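Local coordinates for 3-oxoacyl-[acyl-carrier-protein] synthase 3 (Micrococcus luteus NCTC 2665, PDB 4EWP), which probably catalyses the first condensation of fatty acid synthesis, joining an acyl group from acyl-CoA to two carbons from malonyl-ACP, at residues 115-120 against 130-135; 65-70 against 107-112. All coordinates share one frame; numbering follows the deposited sequence.

Contact 1: 115-120 against 130-135; sequences PAYDVS and VAQADA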
ATOM      1  N   PRO A 115       4.414   6.051  12.029  1.00 17.24           N
ATOM      2  CA  PRO A 115       3.940   4.938  11.191  1.00 15.53           C
ATOM      3  C   PRO A 115       4.252   5.254   9.723  1.00 20.37           C
ATOM      4  O   PRO A 115       4.222   6.410   9.301  1.00 20.40           O
ATOM      5  CB  PRO A 115       2.420   4.933  11.428  1.00 15.12           C
ATOM      6  CG  PRO A 115       2.105   6.351  11.902  1.00 18.96           C
ATOM      7  CD  PRO A 115       3.309   6.751  12.712  1.00 20.00           C
ATOM      8  N   ALA A 116       4.553   4.223   8.954  1.00 18.79           N
ATOM      9  CA  ALA A 116       5.064   4.393   7.613  1.00 14.25           C
ATOM     10  C   ALA A 116       4.589   3.206   6.809  1.00 17.67           C
ATOM     11  O   ALA A 116       4.810   2.063   7.221  1.00 16.91           O
ATOM     12  CB  ALA A 116       6.588   4.417   7.654  1.00 12.95           C
ATOM     13  N   TYR A 117       3.937   3.458   5.675  1.00 18.37           N
ATOM     14  CA  TYR A 117       3.512   2.360   4.797  1.00 13.77           C
ATOM     15  C   TYR A 117       3.503   2.776   3.334  1.00 17.99           C
ATOM     16  O   TYR A 117       3.382   3.964   3.030  1.00 16.40           O
ATOM     17  CB  TYR A 117       2.124   1.844   5.195  1.00 13.11           C
ATOM     18  CG  TYR A 117       0.972   2.849   5.101  1.00 15.53           C
ATOM     19  CD1 TYR A 117       0.117   2.869   4.006  1.00 11.75           C
ATOM     20  CD2 TYR A 117       0.720   3.742   6.134  1.00 13.57           C
ATOM     21  CE1 TYR A 117      -0.949   3.775   3.942  1.00 15.11           C
ATOM     22  CE2 TYR A 117      -0.332   4.634   6.077  1.00 13.00           C
ATOM     23  CZ  TYR A 117      -1.162   4.645   4.994  1.00 14.30           C
ATOM     24  OH  TYR A 117      -2.201   5.537   4.964  1.00 15.81           O
ATOM     25  N   ASP A 118       3.627   1.799   2.439  1.00 15.40           N
ATOM     26  CA  ASP A 118       3.501   2.046   1.003  1.00 16.38           C
ATOM     27  C   ASP A 118       2.069   1.745   0.597  1.00 20.25           C
ATOM     28  O   ASP A 118       1.402   0.916   1.225  1.00 17.90           O
ATOM     29  CB  ASP A 118       4.417   1.131   0.180  1.00 13.42           C
ATOM     30  CG  ASP A 118       5.901   1.388   0.417  1.00 21.14           C
ATOM     31  OD1 ASP A 118       6.266   2.350   1.145  1.00 22.66           O
ATOM     32  OD2 ASP A 118       6.712   0.612  -0.142  1.00 22.02           O
ATOM     33  N   VAL A 119       1.617   2.415  -0.459  1.00 15.77           N
ATOM     34  CA  VAL A 119       0.280   2.256  -1.008  1.00 17.25           C
ATOM     35  C   VAL A 119       0.395   1.847  -2.477  1.00 19.63           C
ATOM     36  O   VAL A 119       1.309   2.282  -3.176  1.00 18.55           O
ATOM     37  CB  VAL A 119      -0.497   3.586  -0.925  1.00 21.52           C
ATOM     38  CG1 VAL A 119      -1.559   3.665  -1.993  1.00 17.75           C
ATOM     39  CG2 VAL A 119      -1.101   3.761   0.451  1.00 22.78           C
ATOM     40  N   SER A 120      -0.504   0.985  -2.934  1.00 18.47           N
ATOM     41  CA  SER A 120      -0.520   0.589  -4.334  1.00 19.98           C
ATOM     42  C   SER A 120      -1.802   1.079  -4.996  1.00 18.21           C
ATOM     43  O   SER A 120      -2.875   0.470  -4.832  1.00 19.99           O
ATOM     44  CB  SER A 120      -0.413  -0.928  -4.492  1.00 23.41           C
ATOM     45  OG  SER A 120      -0.359  -1.299  -5.867  1.00 24.78           O
ATOM     46  N   VAL A 130      -3.311  11.547  -0.771  1.00 19.12           N
ATOM     47  CA  VAL A 130      -3.853  12.786  -0.231  1.00 16.81           C
ATOM     48  C   VAL A 130      -5.190  12.517   0.457  1.00 16.55           C
ATOM     49  O   VAL A 130      -5.451  13.061   1.520  1.00 16.89           O
ATOM     50  CB  VAL A 130      -3.964  13.880  -1.323  1.00 13.97           C
ATOM     51  CG1 VAL A 130      -4.810  15.063  -0.844  1.00 12.42           C
ATOM     52  CG2 VAL A 130      -2.554  14.344  -1.745  1.00 11.89           C
ATOM     53  N   ALA A 131      -6.016  11.653  -0.136  1.00 16.15           N
ATOM     54  CA  ALA A 131      -7.295  11.287   0.472  1.00 16.39           C
ATOM     55  C   ALA A 131      -7.031  10.700   1.854  1.00 20.55           C
ATOM     56  O   ALA A 131      -7.694  11.050   2.839  1.00 19.25           O
ATOM     57  CB  ALA A 131      -8.035  10.284  -0.399  1.00 14.92           C
ATOM     58  N   GLN A 132      -6.036   9.818   1.927  1.00 20.99           N
ATOM     59  CA  GLN A 132      -5.702   9.158   3.184  1.00 22.80           C
ATOM     60  C   GLN A 132      -5.169  10.163   4.204  1.00 20.52           C
ATOM     61  O   GLN A 132      -5.649  10.235   5.330  1.00 19.55           O
ATOM     62  CB  GLN A 132      -4.691   8.035   2.935  1.00 19.12           C
ATOM     63  CG  GLN A 132      -5.272   6.824   2.227  1.00 16.96           C
ATOM     64  CD  GLN A 132      -4.196   5.889   1.736  1.00 18.68           C
ATOM     65  OE1 GLN A 132      -3.335   5.469   2.505  1.00 22.58           O
ATOM     66  NE2 GLN A 132      -4.230   5.565   0.457  1.00 15.33           N
ATOM     67  N   ALA A 133      -4.192  10.956   3.779  1.00 19.23           N
ATOM     68  CA  ALA A 133      -3.609  11.996   4.617  1.00 22.37           C
ATOM     69  C   ALA A 133      -4.694  12.931   5.165  1.00 22.77           C
ATOM     70  O   ALA A 133      -4.733  13.225   6.364  1.00 21.30           O
ATOM     71  CB  ALA A 133      -2.558  12.793   3.819  1.00 17.91           C
ATOM     72  N   ASP A 134      -5.574  13.388   4.279  1.00 21.62           N
ATOM     73  CA  ASP A 134      -6.684  14.258   4.667  1.00 20.41           C
ATOM     74  C   ASP A 134      -7.537  13.579   5.747  1.00 17.83           C
ATOM     75  O   ASP A 134      -7.904  14.197   6.768  1.00 18.82           O
ATOM     76  CB  ASP A 134      -7.519  14.600   3.422  1.00 20.14           C
ATOM     77  CG  ASP A 134      -8.756  15.418   3.747  1.00 26.67           C
ATOM     78  OD1 ASP A 134      -8.628  16.488   4.370  1.00 28.27           O
ATOM     79  OD2 ASP A 134      -9.865  14.994   3.376  1.00 30.28           O
ATOM     80  N   ALA A 135      -7.855  12.304   5.523  1.00 16.79           N
ATOM     81  CA  ALA A 135      -8.630  11.539   6.499  1.00 21.39           C
ATOM     82  C   ALA A 135      -7.902  11.446   7.845  1.00 18.72           C
ATOM     83  O   ALA A 135      -8.517  11.614   8.898  1.00 20.68           O
ATOM     84  CB  ALA A 135      -8.942  10.140   5.971  1.00 20.85           C
TER
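The phenol of Tyr117 donates its proton to the side-chain amide oxygen of Gln132, with 2.7 Å between OH and OE1. Tyr117 sits on strand 116-120, the strand at one edge of its sheet within the subunit, in the thiolase fold, and Gln132 on helix 125-138, which follows it. Both residues are buried, and the hydroxyl and OE1 satisfy each other across the contact: a long ring bridges most of the gap, and an amide offers an acceptor at its end. The phenol approaches within the carbonyl plane at a C=O...OH angle of 149°, and ring and amide lie nearly coplanar, 15° apart, with OE1 at the ring edge beside CE1. Extended beyond CG (chi2 167°), the chain of Gln132 carries its amide out from the helix to the phenol.

Val119 also faces the helix, and its branched methyls pack against the amide from the strand side. Tyr117 and Gln132 touch Gln132 and Tyr117 of the second subunit, whose strand pairs antiparallel with Asp118 and Ser120, continuing the sheet across the dimer. Within the subunit, the CG2 methyl of Val119 lies 3.5 Å from OE1 and 3.6 Å from NE2 of Gln132.

Contact 2: 65-70 against 107-112; sequences MAVGAA and HEIGAT
Val67 and Ala70 of helix 62-76 meet Ile109, the residue just past the end of helix 101-108, in a small apolar contact of the thiolase fold between one helix and the C-terminal end of another with the turn after it. The CG2 branch of Ile109 reaches both: it lies 4.0 Å from CG1 of Val67 and 4.1 Å from CB of Ala70. Val67 and Ala70 are three residues apart, about one helical turn, and so present their side chains on the same face. The small methyl of Ala70 leaves room for the isoleucine, whose CD1 comes to 4.2 Å from the same CB. The other methyl of Val67, CG2, rests 3.7 Å from CB of Glu108, the two side chains crossing at about a right angle. CG of the exposed Glu108 lies against the same methyl, and the bend at chi2 (-75°) turns the carboxylate away from helix 62-76.

The helix end around Ile109 probably helps to place it. Gly110 leaves the helix with positive phi (80°) in a Schellman motif, its N bonded to the O of His107, 3.1 Å away. Glycine adopts such a conformation readily, which suits it to this position. Leu146 of strand 144-152 touches both Ala70 and Ile109, and Leu84, in a loop, also touches Ile109. No hydrogen bond or salt bridge joins the two segments; their contact rests on dispersion and on burial of hydrocarbon, which depend on fit of shape rather than on bond direction.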
ATOM      1  N   MET A  65      15.182   8.963  -4.023  1.00 23.07           N
ATOM      2  CA  MET A  65      14.355  10.009  -4.626  1.00 23.14           C
ATOM      3  C   MET A  65      13.266  10.493  -3.656  1.00 26.03           C
ATOM      4  O   MET A  65      13.039  11.700  -3.530  1.00 22.38           O
ATOM      5  CB  MET A  65      13.739   9.523  -5.951  1.00 19.40           C
ATOM      6  CG  MET A  65      14.795   9.178  -7.029  1.00 18.42           C
ATOM      7  SD  MET A  65      14.063   9.036  -8.667  1.00 25.08           S
ATOM      8  CE  MET A  65      13.188   7.469  -8.554  1.00 19.67           C
ATOM      9  N   ALA A  66      12.611   9.554  -2.965  1.00 19.59           N
ATOM     10  CA  ALA A  66      11.552   9.910  -2.032  1.00 18.03           C
ATOM     11  C   ALA A  66      12.091  10.817  -0.935  1.00 19.20           C
ATOM     12  O   ALA A  66      11.430  11.763  -0.504  1.00 19.55           O
ATOM     13  CB  ALA A  66      10.917   8.648  -1.429  1.00 19.31           C
ATOM     14  N   VAL A  67      13.301  10.524  -0.484  1.00 20.17           N
ATOM     15  CA  VAL A  67      13.900  11.261   0.620  1.00 23.79           C
ATOM     16  C   VAL A  67      14.227  12.704   0.234  1.00 25.31           C
ATOM     17  O   VAL A  67      13.953  13.641   0.992  1.00 25.79           O
ATOM     18  CB  VAL A  67      15.154  10.519   1.155  1.00 18.80           C
ATOM     19  CG1 VAL A  67      16.089  11.455   1.937  1.00 21.08           C
ATOM     20  CG2 VAL A  67      14.724   9.350   1.996  1.00 20.44           C
ATOM     21  N   GLY A  68      14.813  12.878  -0.946  1.00 28.76           N
ATOM     22  CA  GLY A  68      15.130  14.211  -1.429  1.00 26.79           C
ATOM     23  C   GLY A  68      13.851  15.028  -1.525  1.00 25.83           C
ATOM     24  O   GLY A  68      13.789  16.160  -1.044  1.00 25.15           O
ATOM     25  N   ALA A  69      12.819  14.456  -2.140  1.00 20.43           N
ATOM     26  CA  ALA A  69      11.555  15.178  -2.270  1.00 23.97           C
ATOM     27  C   ALA A  69      11.020  15.493  -0.872  1.00 20.35           C
ATOM     28  O   ALA A  69      10.638  16.632  -0.582  1.00 17.78           O
ATOM     29  CB  ALA A  69      10.526  14.369  -3.094  1.00 22.28           C
ATOM     30  N   ALA A  70      11.038  14.488  -0.002  1.00 16.11           N
ATOM     31  CA  ALA A  70      10.569  14.666   1.371  1.00 18.98           C
ATOM     32  C   ALA A  70      11.323  15.792   2.056  1.00 19.73           C
ATOM     33  O   ALA A  70      10.723  16.622   2.731  1.00 24.11           O
ATOM     34  CB  ALA A  70      10.724  13.385   2.177  1.00 15.95           C
ATOM     35  N   HIS A 107      12.821   6.611   8.303  1.00 20.99           N
ATOM     36  CA  HIS A 107      14.064   6.547   9.058  1.00 21.78           C
ATOM     37  C   HIS A 107      15.076   7.567   8.567  1.00 23.25           C
ATOM     38  O   HIS A 107      15.664   8.288   9.369  1.00 22.97           O
ATOM     39  CB  HIS A 107      14.695   5.156   9.012  1.00 20.35           C
ATOM     40  CG  HIS A 107      16.082   5.128   9.567  1.00 22.35           C
ATOM     41  ND1 HIS A 107      16.364   5.493  10.868  1.00 28.32           N
ATOM     42  CD2 HIS A 107      17.268   4.829   8.993  1.00 26.03           C
ATOM     43  CE1 HIS A 107      17.665   5.402  11.074  1.00 28.31           C
ATOM     44  NE2 HIS A 107      18.237   4.998   9.955  1.00 30.81           N
ATOM     45  N   GLU A 108      15.266   7.624   7.249  1.00 26.48           N
ATOM     46  CA  GLU A 108      16.286   8.487   6.652  1.00 28.35           C
ATOM     47  C   GLU A 108      16.024   9.950   6.962  1.00 28.35           C
ATOM     48  O   GLU A 108      16.966  10.722   7.166  1.00 32.65           O
ATOM     49  CB  GLU A 108      16.341   8.311   5.130  1.00 34.50           C
ATOM     50  CG  GLU A 108      16.387   6.876   4.626  1.00 41.94           C
ATOM     51  CD  GLU A 108      17.744   6.232   4.806  1.00 52.18           C
ATOM     52  OE1 GLU A 108      18.618   6.861   5.446  1.00 54.12           O
ATOM     53  OE2 GLU A 108      17.934   5.098   4.302  1.00 56.21           O
ATOM     54  N   ILE A 109      14.752  10.342   6.981  1.00 23.11           N
ATOM     55  CA  ILE A 109      14.423  11.752   7.168  1.00 24.65           C
ATOM     56  C   ILE A 109      14.212  12.105   8.624  1.00 27.12           C
ATOM     57  O   ILE A 109      13.851  13.232   8.939  1.00 25.05           O
ATOM     58  CB  ILE A 109      13.188  12.204   6.356  1.00 26.13           C
ATOM     59  CG1 ILE A 109      11.910  11.553   6.898  1.00 24.14           C
ATOM     60  CG2 ILE A 109      13.399  11.935   4.864  1.00 25.08           C
ATOM     61  CD1 ILE A 109      10.675  11.833   6.058  1.00 23.51           C
ATOM     62  N   GLY A 110      14.431  11.149   9.519  1.00 25.87           N
ATOM     63  CA  GLY A 110      14.324  11.450  10.938  1.00 24.01           C
ATOM     64  C   GLY A 110      12.907  11.484  11.492  1.00 22.79           C
ATOM     65  O   GLY A 110      12.668  12.108  12.533  1.00 27.40           O
ATOM     66  N   ALA A 111      11.981  10.798  10.816  1.00 18.03           N
ATOM     67  CA  ALA A 111      10.576  10.713  11.245  1.00 17.54           C
ATOM     68  C   ALA A 111      10.261   9.589  12.243  1.00 21.39           C
ATOM     69  O   ALA A 111       9.143   9.533  12.777  1.00 20.38           O
ATOM     70  CB  ALA A 111       9.664  10.580  10.039  1.00 15.39           C
ATOM     71  N   THR A 112      11.212   8.684  12.476  1.00 19.65           N
ATOM     72  CA  THR A 112      11.003   7.637  13.470  1.00 20.26           C
ATOM     73  C   THR A 112      10.539   8.296  14.765  1.00 23.33           C
ATOM     74  O   THR A 112      11.097   9.308  15.178  1.00 29.49           O
ATOM     75  CB  THR A 112      12.284   6.827  13.715  1.00 20.51           C
ATOM     76  OG1 THR A 112      12.741   6.293  12.474  1.00 18.40           O
ATOM     77  CG2 THR A 112      12.028   5.652  14.693  1.00 18.30           C
TER

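How the contacts relate
Of the segments concerned, helix 62-76 comes first along the chain. Strand 86-90 and helix 101-108 follow before contact 2 closes a loop of 36 intervening residues. Strand 116-120 comes next, and contact 1 closes a much shorter loop, with nine residues between its segments, when helix 125-138 returns to that strand. The loops run in series, neither nesting nor crossing, and the contact centres are about 15 Å apart. Contact 2 joins a helix to the end of another, whereas contact 1 joins a strand to the helix after it. Strand 86-90 pairs with strand 116-120; its neighbour 144-152 touches both sides of contact 2 through Leu146, and Ala133 of contact 1 through Val145 and Val147. Both contacts also touch the second subunit.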